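Local coordinates for protein putative phosphatase/phosphodiesterase MPN_349 (Mycoplasma pneumoniae M129, PDB 1T71) that binds two ferric ions and is probably a metal-dependent phosphatase or phosphodiesterase, perhaps acting on 2',3'-cyclic nucleotides, at residues A[65-74]-A[88-99]. Residues are numbered along the deposited sequence; the frame is centred on the assembly and turned at random.
With FE (Fe (III) ion), chain C.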
ATOM      1  N   ASN A  65     -11.324  -3.587  -4.601  1.00 24.94           N
ATOM      2  CA  ASN A  65     -12.003  -4.634  -3.842  1.00 25.99           C
ATOM      3  C   ASN A  65     -11.595  -4.692  -2.381  1.00 27.35           C
ATOM      4  O   ASN A  65     -12.437  -4.896  -1.505  1.00 27.97           O
ATOM      5  CB  ASN A  65     -11.749  -6.004  -4.468  1.00 26.83           C
ATOM      6  CG  ASN A  65     -12.302  -6.110  -5.861  1.00 27.16           C
ATOM      7  OD1 ASN A  65     -13.497  -5.904  -6.077  1.00 32.45           O
ATOM      8  ND2 ASN A  65     -11.445  -6.430  -6.818  1.00 26.67           N
ATOM      9  N   TYR A  66     -10.302  -4.531  -2.114  1.00 29.18           N
ATOM     10  CA  TYR A  66      -9.805  -4.578  -0.744  1.00 29.19           C
ATOM     11  C   TYR A  66      -8.806  -3.455  -0.470  1.00 28.91           C
ATOM     12  O   TYR A  66      -8.142  -2.962  -1.382  1.00 30.57           O
ATOM     13  CB  TYR A  66      -9.173  -5.943  -0.481  1.00 29.02           C
ATOM     14  CG  TYR A  66     -10.186  -7.068  -0.479  1.00 29.25           C
ATOM     15  CD1 TYR A  66     -10.978  -7.311   0.641  1.00 30.57           C
ATOM     16  CD2 TYR A  66     -10.390  -7.858  -1.613  1.00 30.54           C
ATOM     17  CE1 TYR A  66     -11.950  -8.311   0.639  1.00 31.01           C
ATOM     18  CE2 TYR A  66     -11.365  -8.862  -1.630  1.00 30.70           C
ATOM     19  CZ  TYR A  66     -12.140  -9.080  -0.498  1.00 32.17           C
ATOM     20  OH  TYR A  66     -13.113 -10.055  -0.490  1.00 30.49           O
ATOM     21  N   ILE A  67      -8.699  -3.058   0.791  1.00 25.74           N
ATOM     22  CA  ILE A  67      -7.816  -1.966   1.166  1.00 24.61           C
ATOM     23  C   ILE A  67      -6.905  -2.270   2.355  1.00 24.50           C
ATOM     24  O   ILE A  67      -7.343  -2.855   3.351  1.00 23.74           O
ATOM     25  CB  ILE A  67      -8.657  -0.717   1.510  1.00 23.94           C
ATOM     26  CG1 ILE A  67      -9.281  -0.140   0.239  1.00 24.71           C
ATOM     27  CG2 ILE A  67      -7.807   0.321   2.201  1.00 24.37           C
ATOM     28  CD1 ILE A  67     -10.146   1.084   0.489  1.00 25.06           C
ATOM     29  N   THR A  68      -5.638  -1.876   2.240  1.00 20.54           N
ATOM     30  CA  THR A  68      -4.671  -2.044   3.327  1.00 22.02           C
ATOM     31  C   THR A  68      -4.247  -0.620   3.706  1.00 21.81           C
ATOM     32  O   THR A  68      -4.425   0.301   2.902  1.00 20.47           O
ATOM     33  CB  THR A  68      -3.432  -2.880   2.889  1.00 23.35           C
ATOM     34  OG1 THR A  68      -2.809  -2.281   1.747  1.00 22.86           O
ATOM     35  CG2 THR A  68      -3.854  -4.299   2.540  1.00 22.00           C
ATOM     36  N   MET A  69      -3.696  -0.426   4.905  1.00 19.98           N
ATOM     37  CA  MET A  69      -3.310   0.917   5.336  1.00 21.54           C
ATOM     38  C   MET A  69      -1.873   1.056   5.837  1.00 21.76           C
ATOM     39  O   MET A  69      -0.977   0.348   5.378  1.00 22.53           O
ATOM     40  CB  MET A  69      -4.296   1.410   6.405  1.00 24.95           C
ATOM     41  CG  MET A  69      -5.745   1.523   5.927  1.00 24.72           C
ATOM     42  SD  MET A  69      -6.072   2.981   4.894  1.00 30.17           S
ATOM     43  CE  MET A  69      -5.861   2.364   3.419  1.00 30.98           C
ATOM     44  N   GLY A  70      -1.653   1.978   6.774  1.00 24.93           N
ATOM     45  CA  GLY A  70      -0.307   2.198   7.282  1.00 22.71           C
ATOM     46  C   GLY A  70      -0.204   3.057   8.526  1.00 22.64           C
ATOM     47  O   GLY A  70      -0.977   2.896   9.475  1.00 24.72           O
ATOM     48  N   ASN A  71       0.747   3.979   8.539  1.00 21.17           N
ATOM     49  CA  ASN A  71       0.925   4.813   9.717  1.00 22.13           C
ATOM     50  C   ASN A  71      -0.072   5.953   9.854  1.00 22.13           C
ATOM     51  O   ASN A  71      -0.278   6.456  10.949  1.00 24.83           O
ATOM     52  CB  ASN A  71       2.367   5.338   9.789  1.00 22.20           C
ATOM     53  CG  ASN A  71       2.818   5.993   8.505  1.00 25.13           C
ATOM     54  OD1 ASN A  71       2.767   5.389   7.437  1.00 25.45           O
ATOM     55  ND2 ASN A  71       3.275   7.236   8.604  1.00 26.56           N
ATOM     56  N   HIS A  72      -0.710   6.345   8.759  1.00 24.69           N
ATOM     57  CA  HIS A  72      -1.690   7.422   8.812  1.00 24.97           C
ATOM     58  C   HIS A  72      -3.116   6.889   8.785  1.00 25.54           C
ATOM     59  O   HIS A  72      -4.056   7.603   8.443  1.00 25.14           O
ATOM     60  CB  HIS A  72      -1.462   8.388   7.652  1.00 21.44           C
ATOM     61  CG  HIS A  72      -0.277   9.280   7.849  1.00 24.25           C
ATOM     62  ND1 HIS A  72       0.743   9.383   6.926  1.00 26.31           N
ATOM     63  CD2 HIS A  72       0.051  10.108   8.869  1.00 23.26           C
ATOM     64  CE1 HIS A  72       1.649  10.237   7.371  1.00 28.52           C
ATOM     65  NE2 HIS A  72       1.252  10.690   8.548  1.00 27.87           N
ATOM     66  N   THR A  73      -3.267   5.625   9.163  1.00 24.09           N
ATOM     67  CA  THR A  73      -4.571   4.973   9.186  1.00 25.64           C
ATOM     68  C   THR A  73      -5.668   5.743   9.943  1.00 26.09           C
ATOM     69  O   THR A  73      -6.815   5.806   9.504  1.00 26.49           O
ATOM     70  CB  THR A  73      -4.476   3.556   9.837  1.00 24.00           C
ATOM     71  OG1 THR A  73      -3.602   2.713   9.066  1.00 22.66           O
ATOM     72  CG2 THR A  73      -5.866   2.913   9.927  1.00 23.66           C
ATOM     73  N   TRP A  74      -5.309   6.346  11.067  1.00 24.83           N
ATOM     74  CA  TRP A  74      -6.297   7.007  11.912  1.00 25.56           C
ATOM     75  C   TRP A  74      -6.404   8.524  11.861  1.00 26.19           C
ATOM     76  O   TRP A  74      -6.984   9.133  12.765  1.00 27.40           O
ATOM     77  CB  TRP A  74      -6.051   6.554  13.354  1.00 23.67           C
ATOM     78  CG  TRP A  74      -5.860   5.060  13.447  1.00 24.87           C
ATOM     79  CD1 TRP A  74      -6.831   4.115  13.642  1.00 24.82           C
ATOM     80  CD2 TRP A  74      -4.633   4.340  13.253  1.00 25.07           C
ATOM     81  NE1 TRP A  74      -6.285   2.854  13.577  1.00 23.37           N
ATOM     82  CE2 TRP A  74      -4.941   2.962  13.335  1.00 24.05           C
ATOM     83  CE3 TRP A  74      -3.306   4.724  13.010  1.00 23.42           C
ATOM     84  CZ2 TRP A  74      -3.968   1.966  13.185  1.00 23.86           C
ATOM     85  CZ3 TRP A  74      -2.338   3.734  12.862  1.00 22.26           C
ATOM     86  CH2 TRP A  74      -2.676   2.370  12.948  1.00 23.88           C
ATOM     87  N   ASP A  88     -14.008  -4.914   4.171  1.00 28.12           N
ATOM     88  CA  ASP A  88     -12.972  -5.154   3.169  1.00 27.04           C
ATOM     89  C   ASP A  88     -11.764  -4.242   3.356  1.00 26.46           C
ATOM     90  O   ASP A  88     -11.031  -3.977   2.405  1.00 24.96           O
ATOM     91  CB  ASP A  88     -13.549  -4.953   1.769  1.00 32.42           C
ATOM     92  CG  ASP A  88     -14.407  -3.707   1.670  1.00 34.58           C
ATOM     93  OD1 ASP A  88     -14.212  -2.789   2.491  1.00 34.71           O
ATOM     94  OD2 ASP A  88     -15.273  -3.641   0.772  1.00 36.23           O
ATOM     95  N   LEU A  89     -11.562  -3.781   4.589  1.00 26.76           N
ATOM     96  CA  LEU A  89     -10.462  -2.878   4.918  1.00 26.53           C
ATOM     97  C   LEU A  89      -9.615  -3.460   6.045  1.00 26.91           C
ATOM     98  O   LEU A  89     -10.141  -3.818   7.101  1.00 28.11           O
ATOM     99  CB  LEU A  89     -11.050  -1.529   5.351  1.00 31.28           C
ATOM    100  CG  LEU A  89     -10.283  -0.304   5.870  1.00 33.69           C
ATOM    101  CD1 LEU A  89      -9.009  -0.710   6.583  1.00 33.74           C
ATOM    102  CD2 LEU A  89      -9.996   0.641   4.716  1.00 33.25           C
ATOM    103  N   VAL A  90      -8.305  -3.544   5.830  1.00 22.22           N
ATOM    104  CA  VAL A  90      -7.409  -4.068   6.851  1.00 23.23           C
ATOM    105  C   VAL A  90      -6.401  -3.005   7.296  1.00 23.06           C
ATOM    106  O   VAL A  90      -5.802  -2.310   6.472  1.00 23.29           O
ATOM    107  CB  VAL A  90      -6.630  -5.316   6.342  1.00 37.71           C
ATOM    108  CG1 VAL A  90      -7.606  -6.364   5.822  1.00 40.37           C
ATOM    109  CG2 VAL A  90      -5.669  -4.923   5.238  1.00 40.62           C
ATOM    110  N   ARG A  91      -6.222  -2.882   8.606  1.00 22.05           N
ATOM    111  CA  ARG A  91      -5.281  -1.921   9.155  1.00 23.55           C
ATOM    112  C   ARG A  91      -4.107  -2.684   9.754  1.00 23.07           C
ATOM    113  O   ARG A  91      -4.113  -3.913   9.788  1.00 25.29           O
ATOM    114  CB  ARG A  91      -5.977  -1.043  10.209  1.00 25.42           C
ATOM    115  CG  ARG A  91      -6.898  -1.774  11.176  1.00 22.46           C
ATOM    116  CD  ARG A  91      -6.139  -2.619  12.188  1.00 24.15           C
ATOM    117  NE  ARG A  91      -7.047  -3.179  13.186  1.00 25.56           N
ATOM    118  CZ  ARG A  91      -6.663  -3.864  14.262  1.00 26.68           C
ATOM    119  NH1 ARG A  91      -5.373  -4.085  14.496  1.00 26.38           N
ATOM    120  NH2 ARG A  91      -7.571  -4.330  15.108  1.00 25.25           N
ATOM    121  N   PRO A  92      -3.076  -1.976  10.224  1.00 25.19           N
ATOM    122  CA  PRO A  92      -1.933  -2.697  10.802  1.00 26.67           C
ATOM    123  C   PRO A  92      -2.326  -3.590  11.998  1.00 27.76           C
ATOM    124  O   PRO A  92      -2.905  -3.115  12.976  1.00 26.64           O
ATOM    125  CB  PRO A  92      -0.981  -1.568  11.192  1.00 24.61           C
ATOM    126  CG  PRO A  92      -1.301  -0.491  10.166  1.00 23.56           C
ATOM    127  CD  PRO A  92      -2.805  -0.529  10.141  1.00 23.44           C
ATOM    128  N   LEU A  93      -2.009  -4.881  11.901  1.00 27.04           N
ATOM    129  CA  LEU A  93      -2.316  -5.871  12.943  1.00 27.79           C
ATOM    130  C   LEU A  93      -1.430  -5.670  14.164  1.00 28.84           C
ATOM    131  O   LEU A  93      -1.826  -5.897  15.306  1.00 28.66           O
ATOM    132  CB  LEU A  93      -2.085  -7.283  12.383  1.00 24.33           C
ATOM    133  CG  LEU A  93      -2.259  -8.492  13.309  1.00 25.42           C
ATOM    134  CD1 LEU A  93      -3.705  -8.586  13.788  1.00 25.04           C
ATOM    135  CD2 LEU A  93      -1.883  -9.757  12.549  1.00 23.79           C
ATOM    136  N   ASN A  94      -0.216  -5.245  13.854  1.00 32.38           N
ATOM    137  CA  ASN A  94       0.911  -4.977  14.743  1.00 34.54           C
ATOM    138  C   ASN A  94       0.720  -3.936  15.872  1.00 33.60           C
ATOM    139  O   ASN A  94       1.697  -3.307  16.292  1.00 31.22           O
ATOM    140  CB  ASN A  94       2.050  -4.526  13.816  1.00 45.69           C
ATOM    141  CG  ASN A  94       3.385  -4.917  14.315  1.00 49.19           C
ATOM    142  OD1 ASN A  94       3.552  -6.015  14.853  1.00 55.85           O
ATOM    143  ND2 ASN A  94       4.371  -4.039  14.131  1.00 47.17           N
ATOM    144  N   LEU A  95      -0.500  -3.768  16.382  1.00 34.17           N
ATOM    145  CA  LEU A  95      -0.767  -2.744  17.405  1.00 34.13           C
ATOM    146  C   LEU A  95      -0.715  -3.138  18.888  1.00 35.00           C
ATOM    147  O   LEU A  95      -1.298  -4.137  19.303  1.00 36.72           O
ATOM    148  CB  LEU A  95      -2.122  -2.087  17.109  1.00 27.91           C
ATOM    149  CG  LEU A  95      -2.308  -1.547  15.682  1.00 26.84           C
ATOM    150  CD1 LEU A  95      -3.724  -1.004  15.516  1.00 25.20           C
ATOM    151  CD2 LEU A  95      -1.290  -0.461  15.392  1.00 27.01           C
ATOM    152  N   ASP A  96      -0.022  -2.327  19.684  1.00 33.09           N
ATOM    153  CA  ASP A  96       0.106  -2.569  21.120  1.00 32.39           C
ATOM    154  C   ASP A  96      -1.168  -2.110  21.830  1.00 32.24           C
ATOM    155  O   ASP A  96      -1.757  -1.092  21.462  1.00 30.12           O
ATOM    156  CB  ASP A  96       1.321  -1.814  21.672  1.00 39.09           C
ATOM    157  CG  ASP A  96       1.500  -2.001  23.171  1.00 41.45           C
ATOM    158  OD1 ASP A  96       0.724  -1.406  23.947  1.00 44.31           O
ATOM    159  OD2 ASP A  96       2.411  -2.753  23.577  1.00 40.71           O
ATOM    160  N   THR A  97      -1.586  -2.854  22.849  1.00 31.59           N
ATOM    161  CA  THR A  97      -2.808  -2.523  23.574  1.00 33.00           C
ATOM    162  C   THR A  97      -2.848  -1.133  24.208  1.00 32.78           C
ATOM    163  O   THR A  97      -3.927  -0.613  24.480  1.00 32.73           O
ATOM    164  CB  THR A  97      -3.117  -3.579  24.656  1.00 40.42           C
ATOM    165  OG1 THR A  97      -1.950  -3.818  25.452  1.00 43.94           O
ATOM    166  CG2 THR A  97      -3.570  -4.879  24.005  1.00 41.26           C
ATOM    167  N   SER A  98      -1.687  -0.525  24.434  1.00 34.67           N
ATOM    168  CA  SER A  98      -1.646   0.810  25.025  1.00 35.59           C
ATOM    169  C   SER A  98      -2.194   1.849  24.047  1.00 36.99           C
ATOM    170  O   SER A  98      -2.596   2.946  24.440  1.00 37.11           O
ATOM    171  CB  SER A  98      -0.214   1.186  25.398  1.00 36.99           C
ATOM    172  OG  SER A  98       0.600   1.279  24.241  1.00 39.46           O
ATOM    173  N   PHE A  99      -2.203   1.494  22.768  1.00 35.54           N
ATOM    174  CA  PHE A  99      -2.687   2.388  21.728  1.00 35.59           C
ATOM    175  C   PHE A  99      -4.204   2.306  21.578  1.00 35.83           C
ATOM    176  O   PHE A  99      -4.763   1.216  21.457  1.00 35.30           O
ATOM    177  CB  PHE A  99      -2.014   2.026  20.394  1.00 33.75           C
ATOM    178  CG  PHE A  99      -2.501   2.831  19.216  1.00 32.65           C
ATOM    179  CD1 PHE A  99      -2.837   2.200  18.022  1.00 31.61           C
ATOM    180  CD2 PHE A  99      -2.597   4.216  19.288  1.00 32.82           C
ATOM    181  CE1 PHE A  99      -3.263   2.934  16.911  1.00 33.69           C
ATOM    182  CE2 PHE A  99      -3.022   4.964  18.184  1.00 34.16           C
ATOM    183  CZ  PHE A  99      -3.355   4.320  16.993  1.00 33.88           C
TER
HETATM  184 FE    FE C 302       3.365   5.601   5.319  1.00 27.01          FE
HETATM  185  O   HOH W   1     -15.141  -5.710  -1.292  1.00 39.99           O
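Two backbone hydrogen bonds join Ile67 to Asp88 and Val90, flanking Leu89 in the short parallel edge strand 89-90: Ile67 N donates to Asp88 O (3.0 Å), and Ile67 O accepts from Val90 N (2.7 Å). At the start of the pair a water donates to both Asn65 O and Asp88 OD2; OD2 also forms a salt bridge with Lys60, and Asp88 OD1 hydrogen-bonds to Tyr56 OH. Apolar contacts form on both faces. On one, Leu89, its CG anti to the backbone N (chi1 176°), brings CD2 tightly against Ile67 CG2 (3.3 Å), while CD1 meets Met69 CG; on the other, the methyls Thr68 CG2 and Val90 CG2 lie side by side, and Thr68 OG1 bonds to Asp156. Beyond the strands, Thr73 OG1 donates to Gly70 O (2.7 Å) from above the carbonyl plane, and Pro92 CD lies against that hydroxyl. Phe99 makes an edge-to-face stack on the six-membered ring of Trp74, planes at 82°; Thr73 CB covers the opposite face. The type I turn from Gly70 to Thr73 carries Asn71, whose OD1 binds an iron (2.2 Å) together with Glu43 and His183. The arrangement is a beta-alpha-beta unit whose first strand ends in a metal-binding loop, as in calcineurin-like metallophosphoesterases.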